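Local structure of dihydropteroate synthase (Stenotrophomonas maltophilia, 7L6P) at residues L68-E73 / I92-Q97; Q180-A185 / L195-G200; M227-S232 / L258-R263. The protein probably condenses para-aminobenzoate with 6-hydroxymethyl-7,8-dihydropterin diphosphate to give 7,8-dihydropteroate, the immediate precursor of folate derivatives. All blocks are in the same frame, centred on the assembly; numbering follows the deposited sequence.

Contact 1. Residues L68-E73 / I92-Q97; sequences LDIGGE and IPVIEQ
Ile70 of strand 67-71 presses its branched side chain against Val94 and Ile95, consecutive residues on one turn of helix 84-101. The methyl CG2 of Ile70 leads, lying 3.8 Å from Val94 CG1. The first torsion of Ile70 (chi1 -47°) sets CG1 beside the backbone N and carries CG2, anti to that N, toward Val94. A second bend at chi2 (-55°) folds the terminal CD1 back from Ile95, which therefore meets the broad shoulder of Ile70 and not the end of its chain. On the helix, Val94 points its CB at the strand and offers the methyl CG1 at a slant to Ile70. Ile95 leaves the helix more tangentially and runs past Ile70 in the opposite sense. The methylene CG1 of Ile95 does the touching, 4.0 Å from Ile70 CG1 and equally near Ile70 CG2. Strand, helix and the following strand 106-109 form a beta-alpha-beta unit of the TIM barrel, and Ile70 faces outward, to the helix that follows its strand. Ile106 touches both isoleucines, and Val36 touches Ile70 and Val94, so the three side chains lie in a buried apolar layer. The preceding residue, Asp69, faces the barrel interior instead; its carboxylate makes a salt bridge to Arg269 and hydrogen bonds to Ser107 and Asn128. Pro93, lacking an N-H, sits where helix 84-101 kinks, directly before the touching pair. The helical bond from Gln97 N to Pro93 O (3.1 Å) spans the turn that carries Val94 and Ile95.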
# COMPACT_ATOMS: atom_id res chain seq x y z
N LEU A 68 -15.29 9.41 12.28
CA LEU A 68 -16.06 8.17 12.29
C LEU A 68 -17.36 8.35 11.52
O LEU A 68 -17.94 9.43 11.50
CB LEU A 68 -16.36 7.74 13.73
CG LEU A 68 -15.13 7.49 14.60
CD1 LEU A 68 -15.57 7.16 16.00
CD2 LEU A 68 -14.27 6.36 14.02
N ASP A 69 -17.80 7.28 10.87
CA ASP A 69 -19.02 7.30 10.06
C ASP A 69 -20.00 6.28 10.63
O ASP A 69 -19.71 5.08 10.63
CB ASP A 69 -18.73 6.99 8.60
CG ASP A 69 -19.87 7.40 7.69
OD1 ASP A 69 -20.47 8.47 7.96
OD2 ASP A 69 -20.17 6.66 6.71
N ILE A 70 -21.15 6.76 11.11
CA ILE A 70 -22.12 5.93 11.82
C ILE A 70 -23.28 5.61 10.89
O ILE A 70 -23.90 6.52 10.34
CB ILE A 70 -22.62 6.62 13.10
CG1 ILE A 70 -21.44 7.20 13.89
CG2 ILE A 70 -23.41 5.65 13.96
CD1 ILE A 70 -20.37 6.21 14.22
N GLY A 71 -23.56 4.33 10.70
CA GLY A 71 -24.62 3.91 9.81
C GLY A 71 -25.42 2.76 10.40
O GLY A 71 -24.89 1.89 11.10
N GLY A 72 -26.72 2.75 10.08
CA GLY A 72 -27.68 1.82 10.63
C GLY A 72 -28.29 0.86 9.63
O GLY A 72 -29.08 -0.01 10.01
N GLU A 73 -27.98 1.04 8.35
CA GLU A 73 -28.38 0.09 7.33
C GLU A 73 -27.51 -1.17 7.37
O GLU A 73 -26.40 -1.17 7.90
CB GLU A 73 -28.33 0.73 5.95
CG GLU A 73 -29.51 1.63 5.68
CD GLU A 73 -30.73 0.86 5.20
OE1 GLU A 73 -30.62 -0.39 5.04
OE2 GLU A 73 -31.79 1.49 4.99
N ILE A 92 -28.76 6.90 16.72
CA ILE A 92 -28.80 8.07 17.62
C ILE A 92 -28.05 7.82 18.92
O ILE A 92 -27.21 8.66 19.29
CB ILE A 92 -30.24 8.54 17.83
CG1 ILE A 92 -30.83 9.05 16.52
CG2 ILE A 92 -30.29 9.66 18.86
CD1 ILE A 92 -30.05 10.20 15.95
N PRO A 93 -28.29 6.72 19.66
CA PRO A 93 -27.47 6.51 20.87
C PRO A 93 -25.99 6.39 20.56
O PRO A 93 -25.16 6.87 21.35
CB PRO A 93 -28.04 5.21 21.47
CG PRO A 93 -28.73 4.54 20.34
CD PRO A 93 -29.29 5.65 19.50
N VAL A 94 -25.64 5.79 19.43
CA VAL A 94 -24.22 5.63 19.11
C VAL A 94 -23.59 6.98 18.81
O VAL A 94 -22.43 7.23 19.17
CB VAL A 94 -24.05 4.65 17.94
CG1 VAL A 94 -22.59 4.59 17.48
CG2 VAL A 94 -24.53 3.27 18.33
N ILE A 95 -24.34 7.89 18.19
CA ILE A 95 -23.79 9.21 17.90
C ILE A 95 -23.71 10.04 19.17
O ILE A 95 -22.68 10.67 19.45
CB ILE A 95 -24.63 9.93 16.83
CG1 ILE A 95 -24.50 9.23 15.49
CG2 ILE A 95 -24.11 11.33 16.64
CD1 ILE A 95 -25.36 9.83 14.41
N GLU A 96 -24.79 10.07 19.96
CA GLU A 96 -24.77 10.85 21.20
C GLU A 96 -23.58 10.48 22.06
O GLU A 96 -22.83 11.35 22.52
CB GLU A 96 -26.08 10.66 21.98
CG GLU A 96 -27.25 11.47 21.46
CD GLU A 96 -28.55 11.12 22.15
OE1 GLU A 96 -28.67 10.00 22.68
OE2 GLU A 96 -29.46 11.98 22.20
N GLN A 97 -23.37 9.18 22.28
CA GLN A 97 -22.31 8.73 23.19
C GLN A 97 -20.93 8.97 22.60
O GLN A 97 -20.02 9.45 23.29
CB GLN A 97 -22.50 7.26 23.53
CG GLN A 97 -23.35 7.03 24.77
CD GLN A 97 -23.82 5.59 24.89
OE1 GLN A 97 -23.12 4.75 25.47
NE2 GLN A 97 -25.00 5.30 24.35

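Contact 2. Residues Q180-A185 / L195-G200; sequences QRLFAA and LLIDLG
Leu182, on helix 170-188, spreads its two methyls over strand 195-198. CD2 of Leu182 lies 4.1 Å from Leu195 CB. The other methyl, Leu182 CD1, is 4.2 Å from Ile197 CG2. The side chains of Leu182 and Leu195 pass in opposite directions, whereas Ile197 lies nearly at right angles to Leu182. Ile197 holds CG1 between its backbone N and carbonyl carbon (chi1 57°), which leaves the methyl CG2 beside the N to meet the helix. One turn on, the short side chain of Ala185 points toward the strand and rests against the forked end of Leu195, its CB 4.0 Å from Leu195 CD2. This is the close-packed part, wholly apolar and buried, with Leu151 and Phe190 adding to it. The axes of 180-185 and 195-198 run nearly antiparallel (160°), 10.2 Å apart at closest approach. That is the return leg of a beta-alpha-beta crossover in the TIM barrel: the helix comes down the outside, and the chain turns back into the sixth strand of the closed sheet. The solvent side carries Phe183, which points away from the strand, and Gln180, both exposed. Arg181 is buried between the two sides; its NH1 gives a bond to Gln180 OE1 (3.2 Å) roughly in the guanidinium plane, while NE is taken up by the carbonyl O of Gly132. Beyond the packed residues, Asp198 OD1 accepts from Gly200 N (2.9 Å), approached from above the carboxylate plane, and this Asx turn bends the chain as it leaves the strand.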
# COMPACT_ATOMS: atom_id res chain seq x y z
N GLN A 180 -23.86 18.31 -11.36
CA GLN A 180 -25.27 18.66 -11.22
C GLN A 180 -25.73 18.59 -9.78
O GLN A 180 -26.55 19.42 -9.36
CB GLN A 180 -26.13 17.74 -12.09
CG GLN A 180 -27.52 18.24 -12.33
CD GLN A 180 -28.49 17.79 -11.26
OE1 GLN A 180 -28.22 16.87 -10.51
NE2 GLN A 180 -29.64 18.46 -11.18
N ARG A 181 -25.20 17.67 -9.00
CA ARG A 181 -25.50 17.62 -7.57
C ARG A 181 -24.90 18.82 -6.85
O ARG A 181 -25.52 19.36 -5.92
CB ARG A 181 -24.97 16.31 -6.96
CG ARG A 181 -25.49 15.04 -7.62
CD ARG A 181 -26.99 15.09 -7.82
NE ARG A 181 -27.71 15.33 -6.57
CZ ARG A 181 -28.89 15.94 -6.49
NH1 ARG A 181 -29.52 16.37 -7.58
NH2 ARG A 181 -29.45 16.14 -5.30
N LEU A 182 -23.70 19.25 -7.24
CA LEU A 182 -23.12 20.45 -6.64
C LEU A 182 -23.95 21.68 -6.97
O LEU A 182 -24.24 22.49 -6.08
CB LEU A 182 -21.66 20.64 -7.10
CG LEU A 182 -20.60 19.67 -6.53
CD1 LEU A 182 -19.32 19.67 -7.38
CD2 LEU A 182 -20.25 20.00 -5.08
N PHE A 183 -24.39 21.82 -8.22
CA PHE A 183 -25.24 22.96 -8.57
C PHE A 183 -26.56 22.92 -7.83
O PHE A 183 -27.04 23.96 -7.34
CB PHE A 183 -25.49 23.05 -10.07
CG PHE A 183 -26.40 24.20 -10.43
CD1 PHE A 183 -25.89 25.49 -10.52
CD2 PHE A 183 -27.75 23.99 -10.67
CE1 PHE A 183 -26.71 26.56 -10.83
CE2 PHE A 183 -28.58 25.03 -10.98
CZ PHE A 183 -28.06 26.34 -11.07
N ALA A 184 -27.20 21.75 -7.76
CA ALA A 184 -28.45 21.66 -7.01
C ALA A 184 -28.22 22.02 -5.55
O ALA A 184 -29.02 22.74 -4.94
CB ALA A 184 -29.05 20.27 -7.16
N ALA A 185 -27.12 21.54 -4.97
CA ALA A 185 -26.78 21.95 -3.61
C ALA A 185 -26.54 23.45 -3.54
O ALA A 185 -26.97 24.12 -2.59
CB ALA A 185 -25.55 21.18 -3.12
N LEU A 195 -19.24 21.19 1.23
CA LEU A 195 -19.48 20.16 0.21
C LEU A 195 -18.22 19.34 -0.09
O LEU A 195 -17.13 19.88 -0.28
CB LEU A 195 -20.00 20.78 -1.08
CG LEU A 195 -21.42 21.34 -0.92
CD1 LEU A 195 -21.76 22.39 -1.99
CD2 LEU A 195 -22.42 20.18 -0.92
N LEU A 196 -18.41 18.02 -0.19
CA LEU A 196 -17.39 17.09 -0.63
C LEU A 196 -18.00 16.22 -1.71
O LEU A 196 -19.22 16.10 -1.80
CB LEU A 196 -16.87 16.19 0.51
CG LEU A 196 -16.23 16.84 1.73
CD1 LEU A 196 -17.29 17.43 2.65
CD2 LEU A 196 -15.36 15.82 2.49
N ILE A 197 -17.14 15.60 -2.52
CA ILE A 197 -17.57 14.63 -3.50
C ILE A 197 -16.99 13.27 -3.13
O ILE A 197 -15.97 13.15 -2.44
CB ILE A 197 -17.15 15.00 -4.93
CG1 ILE A 197 -15.64 15.18 -4.98
CG2 ILE A 197 -17.90 16.30 -5.38
CD1 ILE A 197 -15.09 15.35 -6.36
N ASP A 198 -17.66 12.24 -3.63
CA ASP A 198 -17.26 10.86 -3.43
C ASP A 198 -17.58 10.12 -4.72
O ASP A 198 -18.72 10.20 -5.21
CB ASP A 198 -18.02 10.29 -2.24
CG ASP A 198 -17.73 8.82 -1.97
OD1 ASP A 198 -17.01 8.17 -2.77
OD2 ASP A 198 -18.27 8.32 -0.96
N LEU A 199 -16.59 9.43 -5.29
CA LEU A 199 -16.82 8.80 -6.58
C LEU A 199 -17.70 7.56 -6.47
O LEU A 199 -18.20 7.07 -7.49
CB LEU A 199 -15.49 8.48 -7.26
CG LEU A 199 -14.57 9.69 -7.56
CD1 LEU A 199 -13.33 9.27 -8.33
CD2 LEU A 199 -15.34 10.81 -8.30
N GLY A 200 -17.89 7.03 -5.26
CA GLY A 200 -18.75 5.89 -5.03
C GLY A 200 -18.22 4.62 -5.67
O GLY A 200 -18.94 3.94 -6.40

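Contact 3. Residues M227-S232 / L258-R263; sequences MLAGLS and LIAVQR
Met227 opens the contact by reaching toward the end of helix 250-262, its CE methyl 4.0 Å from the carbonyl O of Arg263. Its chain leaves anti to the backbone N (chi1 -176°), stays extended, then bends at chi3 (52°), which turns the methyl toward the first residue past the helix. The guanidinium of Arg263 leads away, its NH1 bonded to the carbonyl O of Ala215. Leu228, next in line, does not touch the helix. Ala229 points toward it: its CB meets Ala260 CB at 3.7 Å, methyl against methyl. This alanine pair marks where the seventh strand of the TIM barrel takes its outer helix. Past Gly230, Leu231 again points toward the helix but only grazes it, with CD1 about 4.5 Å from Ala260 CB. The backbone N of Leu231 is hydrogen-bonded to His257 NE2, a polar tie to the same helix just before 258-263. Further along that helix, Gln262 pairs with Gln262 of the second subunit. Where Ala229 and Ala260 meet, the chemistry is dispersion alone: two small methyls allow a backbone approach of 6.6 Å between the CA atoms of Ala229 and Ala260, so the fit of this pair depends on shape, and the polar hold on the helix comes from His257.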
# COMPACT_ATOMS: atom_id res chain seq x y z
N MET A 227 -12.31 15.47 -1.91
CA MET A 227 -12.72 14.20 -2.46
C MET A 227 -12.49 13.11 -1.43
O MET A 227 -11.39 12.96 -0.90
CB MET A 227 -11.94 13.89 -3.74
CG MET A 227 -12.41 12.59 -4.43
SD MET A 227 -11.85 12.50 -6.14
CE MET A 227 -10.08 12.82 -5.89
N LEU A 228 -13.54 12.34 -1.16
CA LEU A 228 -13.49 11.22 -0.26
C LEU A 228 -13.48 9.93 -1.08
O LEU A 228 -14.27 9.78 -2.03
CB LEU A 228 -14.69 11.26 0.69
CG LEU A 228 -14.85 10.14 1.72
CD1 LEU A 228 -15.58 10.66 2.97
CD2 LEU A 228 -15.62 8.96 1.12
N ALA A 229 -12.62 8.99 -0.70
CA ALA A 229 -12.51 7.73 -1.43
C ALA A 229 -12.71 6.59 -0.47
O ALA A 229 -12.10 6.55 0.61
CB ALA A 229 -11.16 7.60 -2.14
N GLY A 230 -13.58 5.66 -0.84
CA GLY A 230 -13.82 4.47 -0.07
C GLY A 230 -13.81 3.21 -0.91
O GLY A 230 -14.70 3.02 -1.76
N LEU A 231 -12.79 2.37 -0.71
CA LEU A 231 -12.70 1.08 -1.39
C LEU A 231 -12.47 -0.05 -0.40
O LEU A 231 -12.07 -1.14 -0.80
CB LEU A 231 -11.58 1.06 -2.42
CG LEU A 231 -11.54 2.02 -3.59
CD1 LEU A 231 -10.50 3.10 -3.31
CD2 LEU A 231 -11.19 1.27 -4.87
N SER A 232 -12.71 0.19 0.89
CA SER A 232 -12.31 -0.75 1.93
C SER A 232 -12.99 -2.11 1.74
O SER A 232 -14.22 -2.21 1.78
CB SER A 232 -12.62 -0.17 3.30
OG SER A 232 -12.17 -1.02 4.34
N LEU A 258 -3.95 4.20 -0.64
CA LEU A 258 -2.74 4.98 -0.92
C LEU A 258 -2.80 5.59 -2.31
O LEU A 258 -2.50 6.78 -2.50
CB LEU A 258 -1.49 4.10 -0.76
CG LEU A 258 -0.13 4.70 -1.07
CD1 LEU A 258 0.05 6.05 -0.38
CD2 LEU A 258 0.95 3.73 -0.58
N ILE A 259 -3.17 4.78 -3.30
CA ILE A 259 -3.29 5.27 -4.67
C ILE A 259 -4.35 6.35 -4.76
O ILE A 259 -4.17 7.35 -5.46
CB ILE A 259 -3.61 4.11 -5.63
CG1 ILE A 259 -2.47 3.08 -5.63
CG2 ILE A 259 -3.95 4.63 -7.04
CD1 ILE A 259 -2.84 1.76 -6.32
N ALA A 260 -5.48 6.15 -4.10
CA ALA A 260 -6.53 7.16 -4.10
C ALA A 260 -6.03 8.47 -3.53
O ALA A 260 -6.39 9.55 -4.02
CB ALA A 260 -7.74 6.66 -3.31
N VAL A 261 -5.21 8.41 -2.47
CA VAL A 261 -4.68 9.63 -1.87
C VAL A 261 -3.65 10.27 -2.79
O VAL A 261 -3.61 11.50 -2.96
CB VAL A 261 -4.12 9.32 -0.48
CG1 VAL A 261 -3.25 10.50 0.05
CG2 VAL A 261 -5.26 9.02 0.45
N GLN A 262 -2.80 9.46 -3.41
CA GLN A 262 -1.85 10.02 -4.36
C GLN A 262 -2.55 10.76 -5.50
O GLN A 262 -1.95 11.65 -6.11
CB GLN A 262 -0.96 8.93 -4.94
CG GLN A 262 -0.10 8.23 -3.89
CD GLN A 262 0.64 7.05 -4.45
OE1 GLN A 262 0.13 6.33 -5.30
NE2 GLN A 262 1.87 6.86 -3.98
N ARG A 263 -3.77 10.38 -5.83
CA ARG A 263 -4.48 10.99 -6.95
C ARG A 263 -5.54 11.98 -6.50
O ARG A 263 -6.39 12.38 -7.30
CB ARG A 263 -5.05 9.90 -7.85
CG ARG A 263 -3.95 8.92 -8.21
CD ARG A 263 -4.17 8.09 -9.47
NE ARG A 263 -2.97 7.29 -9.70
CZ ARG A 263 -2.58 6.85 -10.89
NH1 ARG A 263 -3.31 7.07 -11.97
NH2 ARG A 263 -1.41 6.24 -11.00

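All three contacts fasten an outer helix to the same eight-stranded barrel, at strands two, six and seven. Contacts 2 and 3 are neighbours, their centres about 17 Å apart, and their strands pair directly: Ile197 O lies 2.9 Å from Leu228 N, a probable hydrogen bond. Contact 1 lies across the barrel, its centre about 23 Å from each of the others, on the opposite side of the chain's centre from contact 3. A polar link through the interior bridges that gap, from Asp69 by way of Arg269, whose backbone bonds to Ala229. As in other TIM barrels, the active site is expected at the C-terminal strand ends, with these helix contacts outside it.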